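PDB 2OAS: 4-hydroxybutyrate coenzyme A transferase from Shewanella oneidensis, which probably transfers coenzyme A from an acyl-CoA to a carboxylate such as acetate or 4-hydroxybutyrate. Local coordinates for residues 350-355 against 360-365. Residues are numbered along the deposited sequence; the frame is centred on the assembly and turned at random.
Sequences ALPSTA and ISRIAS. With COA (coenzyme A), chain C.
Ile360 and Ala355 form an antiparallel hydrogen-bonded pair in which the two bonds differ in quality: Ile360 N reaches Ala355 O at 3.2 Å along a nearly straight path (164°), whereas the return bond from Ala355 N to Ile360 O is short but bent and weak. With CG1 of the isoleucine beside the backbone N (chi1 -59°) and CG2 anti to it, both CG2 and CD1 come against the coenzyme A adenine, CD1 3.5 Å from C2A. Ser361 pairs with Thr354 in the adjoining non-hydrogen-bonded position. Its OG donates to Ile363 O, two residues on, and receives a bond from a water that also donates to Ser353 O, so the water bridges the two segments beside their direct bonds. The pairing makes a small two-stranded beta hairpin that illustrates how a short hairpin can present side chains to a nucleotide, Ala355 and Ile360 against the adenine, here in the C-terminal acetyl-CoA hydrolase/transferase domain. Arg362 N then bonds Ser353 O at 3.0 Å, and the side chain runs extended from CG to NE past Leu351 CD1 and close by Pro352 O, 3.1 Å from Arg362 CD. Pro352 CD and coenzyme A C8A lie over opposite faces of its guanidinium, both toward the rim, while Ala355 CB sits at the edge. NE makes a weak bond to Thr354 O, and NH1 and NH2 converge on O2A of the pyrophosphate, NH1 at 2.8 Å. A leucine in its place would probably leave that phosphate oxygen without these two donors and their charge. Past Arg362, the side chain of Ile363 touches Ala408, just before helix 410-422.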
ATOM      1  N   ALA A 350      -2.990 -16.041  -5.817  1.00 33.79           N
ATOM      2  CA  ALA A 350      -2.924 -17.374  -6.417  1.00 34.02           C
ATOM      3  C   ALA A 350      -1.902 -17.451  -7.540  1.00 33.96           C
ATOM      4  O   ALA A 350      -1.924 -16.647  -8.471  1.00 32.04           O
ATOM      5  CB  ALA A 350      -4.292 -17.771  -6.949  1.00 33.46           C
ATOM      6  N   LEU A 351      -1.007 -18.426  -7.451  1.00 33.00           N
ATOM      7  CA  LEU A 351       0.003 -18.598  -8.485  1.00 32.59           C
ATOM      8  C   LEU A 351       0.543 -20.018  -8.493  1.00 32.25           C
ATOM      9  O   LEU A 351       0.474 -20.727  -7.494  1.00 32.69           O
ATOM     10  CB  LEU A 351       1.150 -17.618  -8.275  1.00 32.23           C
ATOM     11  CG  LEU A 351       2.119 -17.866  -7.118  1.00 32.91           C
ATOM     12  CD1 LEU A 351       3.139 -16.750  -7.129  1.00 33.41           C
ATOM     13  CD2 LEU A 351       1.399 -17.906  -5.784  1.00 31.49           C
ATOM     14  N   PRO A 352       1.059 -20.468  -9.642  1.00 32.58           N
ATOM     15  CA  PRO A 352       1.615 -21.828  -9.742  1.00 32.35           C
ATOM     16  C   PRO A 352       2.849 -21.944  -8.844  1.00 31.02           C
ATOM     17  O   PRO A 352       3.618 -21.004  -8.747  1.00 29.69           O
ATOM     18  CB  PRO A 352       1.989 -21.931 -11.218  1.00 32.40           C
ATOM     19  CG  PRO A 352       0.990 -21.039 -11.890  1.00 32.56           C
ATOM     20  CD  PRO A 352       0.961 -19.840 -10.974  1.00 32.35           C
ATOM     21  N   SER A 353       3.048 -23.078  -8.189  1.00 31.74           N
ATOM     22  CA  SER A 353       4.228 -23.205  -7.328  1.00 33.84           C
ATOM     23  C   SER A 353       5.526 -23.013  -8.121  1.00 34.48           C
ATOM     24  O   SER A 353       6.531 -22.589  -7.562  1.00 34.39           O
ATOM     25  CB  SER A 353       4.262 -24.567  -6.615  1.00 33.69           C
ATOM     26  OG  SER A 353       4.487 -25.647  -7.510  1.00 36.78           O
ATOM     27  N   THR A 354       5.511 -23.319  -9.418  1.00 36.16           N
ATOM     28  CA  THR A 354       6.726 -23.159 -10.220  1.00 37.82           C
ATOM     29  C   THR A 354       6.520 -22.388 -11.516  1.00 38.17           C
ATOM     30  O   THR A 354       5.437 -21.874 -11.797  1.00 38.74           O
ATOM     31  CB  THR A 354       7.346 -24.524 -10.600  1.00 38.73           C
ATOM     32  OG1 THR A 354       6.478 -25.202 -11.523  1.00 37.80           O
ATOM     33  CG2 THR A 354       7.555 -25.383  -9.361  1.00 37.20           C
ATOM     34  N   ALA A 355       7.578 -22.314 -12.307  1.00 40.02           N
ATOM     35  CA  ALA A 355       7.516 -21.629 -13.583  1.00 42.05           C
ATOM     36  C   ALA A 355       8.658 -22.107 -14.470  1.00 43.87           C
ATOM     37  O   ALA A 355       9.456 -22.959 -14.079  1.00 44.48           O
ATOM     38  CB  ALA A 355       7.615 -20.132 -13.366  1.00 42.06           C
ATOM     39  N   ILE A 360      11.923 -23.258 -12.008  1.00 48.50           N
ATOM     40  CA  ILE A 360      12.005 -22.079 -11.164  1.00 47.29           C
ATOM     41  C   ILE A 360      10.843 -22.065 -10.173  1.00 45.44           C
ATOM     42  O   ILE A 360       9.679 -22.230 -10.554  1.00 45.13           O
ATOM     43  CB  ILE A 360      11.974 -20.775 -12.008  1.00 48.78           C
ATOM     44  CG1 ILE A 360      13.148 -20.760 -12.995  1.00 49.57           C
ATOM     45  CG2 ILE A 360      12.053 -19.558 -11.092  1.00 47.96           C
ATOM     46  CD1 ILE A 360      13.155 -19.571 -13.964  1.00 51.18           C
ATOM     47  N   SER A 361      11.171 -21.880  -8.900  1.00 43.75           N
ATOM     48  CA  SER A 361      10.172 -21.835  -7.844  1.00 41.91           C
ATOM     49  C   SER A 361       9.654 -20.405  -7.707  1.00 41.10           C
ATOM     50  O   SER A 361      10.441 -19.476  -7.530  1.00 40.81           O
ATOM     51  CB  SER A 361      10.801 -22.289  -6.525  1.00 43.55           C
ATOM     52  OG  SER A 361       9.894 -22.172  -5.446  1.00 43.55           O
ATOM     53  N   ARG A 362       8.337 -20.224  -7.806  1.00 39.74           N
ATOM     54  CA  ARG A 362       7.757 -18.893  -7.679  1.00 39.65           C
ATOM     55  C   ARG A 362       7.890 -18.421  -6.232  1.00 39.80           C
ATOM     56  O   ARG A 362       7.906 -17.223  -5.934  1.00 39.58           O
ATOM     57  CB  ARG A 362       6.292 -18.899  -8.123  1.00 40.64           C
ATOM     58  CG  ARG A 362       6.126 -19.185  -9.604  1.00 41.49           C
ATOM     59  CD  ARG A 362       4.878 -18.551 -10.157  1.00 41.86           C
ATOM     60  NE  ARG A 362       4.776 -18.774 -11.590  1.00 44.36           N
ATOM     61  CZ  ARG A 362       3.884 -18.190 -12.385  1.00 44.15           C
ATOM     62  NH1 ARG A 362       3.880 -18.469 -13.678  1.00 45.85           N
ATOM     63  NH2 ARG A 362       3.001 -17.329 -11.901  1.00 42.20           N
ATOM     64  N   ILE A 363       7.986 -19.387  -5.331  1.00 38.69           N
ATOM     65  CA  ILE A 363       8.162 -19.095  -3.930  1.00 38.66           C
ATOM     66  C   ILE A 363       9.651 -19.256  -3.678  1.00 39.00           C
ATOM     67  O   ILE A 363      10.148 -20.369  -3.497  1.00 38.85           O
ATOM     68  CB  ILE A 363       7.402 -20.079  -3.068  1.00 38.40           C
ATOM     69  CG1 ILE A 363       5.929 -20.056  -3.458  1.00 39.53           C
ATOM     70  CG2 ILE A 363       7.592 -19.743  -1.612  1.00 38.18           C
ATOM     71  CD1 ILE A 363       5.124 -21.128  -2.797  1.00 42.47           C
ATOM     72  N   ALA A 364      10.361 -18.132  -3.703  1.00 39.33           N
ATOM     73  CA  ALA A 364      11.798 -18.110  -3.492  1.00 39.84           C
ATOM     74  C   ALA A 364      12.095 -17.677  -2.074  1.00 40.19           C
ATOM     75  O   ALA A 364      11.284 -17.009  -1.439  1.00 39.65           O
ATOM     76  CB  ALA A 364      12.452 -17.142  -4.464  1.00 38.95           C
ATOM     77  N   SER A 365      13.266 -18.058  -1.578  1.00 39.50           N
ATOM     78  CA  SER A 365      13.645 -17.684  -0.231  1.00 40.25           C
ATOM     79  C   SER A 365      13.724 -16.156  -0.157  1.00 39.43           C
ATOM     80  O   SER A 365      13.394 -15.555   0.861  1.00 38.55           O
ATOM     81  CB  SER A 365      14.993 -18.303   0.125  1.00 41.38           C
ATOM     82  OG  SER A 365      15.987 -17.860  -0.776  1.00 44.99           O
TER
HETATM   83  N1A COA C 501      10.730 -16.434 -12.322  1.00 61.29           N
HETATM   84  C2A COA C 501      11.154 -16.660 -13.702  1.00 61.98           C
HETATM   85  N3A COA C 501      10.044 -16.716 -14.675  1.00 61.87           N
HETATM   86  C4A COA C 501       8.633 -16.578 -14.272  1.00 62.27           C
HETATM   87  C5A COA C 501       8.228 -16.341 -12.909  1.00 62.79           C
HETATM   88  C6A COA C 501       9.323 -16.291 -11.912  1.00 61.78           C
HETATM   89  N6A COA C 501       9.032 -16.079 -10.543  1.00 60.23           N
HETATM   90  N7A COA C 501       6.848 -16.249 -12.824  1.00 62.96           N
HETATM   91  C8A COA C 501       6.406 -16.405 -14.150  1.00 63.13           C
HETATM   92  N9A COA C 501       7.475 -16.601 -15.054  1.00 63.18           N
HETATM   93  C1B COA C 501       7.422 -16.810 -16.487  1.00 64.39           C
HETATM   94  C2B COA C 501       6.554 -17.970 -17.065  1.00 65.05           C
HETATM   95  O2B COA C 501       7.312 -19.007 -17.579  1.00 65.31           O
HETATM   96  C3B COA C 501       5.611 -17.345 -18.093  1.00 66.26           C
HETATM   97  O3B COA C 501       5.757 -18.003 -19.391  1.00 69.91           O
HETATM   98  P3B COA C 501       4.926 -17.601 -20.677  1.00 72.29           P
HETATM   99  O7A COA C 501       3.461 -17.644 -20.505  1.00 73.24           O
HETATM  100  O8A COA C 501       5.300 -16.213 -21.085  1.00 72.41           O
HETATM  101  O9A COA C 501       5.321 -18.484 -21.765  1.00 72.10           O
HETATM  102  C4B COA C 501       5.901 -15.892 -18.122  1.00 64.41           C
HETATM  103  O4B COA C 501       6.954 -15.599 -17.189  1.00 63.86           O
HETATM  104  C5B COA C 501       4.446 -15.315 -17.855  1.00 62.82           C
HETATM  105  O5B COA C 501       3.960 -15.694 -16.556  1.00 60.28           O
HETATM  106  P1A COA C 501       2.382 -15.974 -16.119  1.00 59.48           P
HETATM  107  O1A COA C 501       1.726 -16.987 -16.898  1.00 60.50           O
HETATM  108  O2A COA C 501       2.268 -16.371 -14.664  1.00 59.13           O
HETATM  109  O3A COA C 501       1.736 -14.550 -16.341  1.00 59.59           O
HETATM  110  P2A COA C 501       0.242 -14.224 -16.053  1.00 60.33           P
HETATM  111  O4A COA C 501      -0.397 -13.771 -17.285  1.00 61.11           O
HETATM  112  O5A COA C 501      -0.475 -15.387 -15.564  1.00 59.29           O
HETATM  113  O6A COA C 501       0.038 -13.272 -14.953  1.00 60.07           O
HETATM  114  CBP COA C 501       0.727 -11.476 -13.312  1.00 57.18           C
HETATM  115  CCP COA C 501       0.545 -13.070 -13.634  1.00 58.07           C
HETATM  116  CDP COA C 501       1.903 -11.312 -14.338  1.00 56.31           C
HETATM  117  CEP COA C 501       1.274 -11.246 -11.836  1.00 56.41           C
HETATM  118  CAP COA C 501      -0.597 -10.536 -13.755  1.00 56.44           C
HETATM  119  OAP COA C 501      -1.600 -11.048 -12.824  1.00 55.72           O
HETATM  120  C9P COA C 501      -0.426  -9.037 -13.485  1.00 55.69           C
HETATM  121  O9P COA C 501      -0.222  -8.304 -14.441  1.00 54.38           O
HETATM  122  N8P COA C 501      -0.533  -8.591 -12.143  1.00 56.32           N
HETATM  123  C7P COA C 501      -0.445  -7.271 -11.532  1.00 55.65           C
HETATM  124  C6P COA C 501      -1.683  -6.778 -10.696  1.00 55.85           C
HETATM  125  C5P COA C 501      -2.765  -6.143 -11.468  1.00 56.48           C
HETATM  126  O5P COA C 501      -3.328  -5.129 -11.040  1.00 57.13           O
HETATM  127  N4P COA C 501      -3.078  -6.784 -12.720  1.00 58.14           N
HETATM  128  C3P COA C 501      -4.044  -6.463 -13.760  1.00 59.42           C
HETATM  129  C2P COA C 501      -5.525  -6.203 -13.291  1.00 59.96           C
HETATM  130  S1P COA C 501      -6.194  -4.622 -13.882  1.00 60.53           S
HETATM  131  O   HOH W   1       7.610 -23.847  -5.472  1.00 33.35           O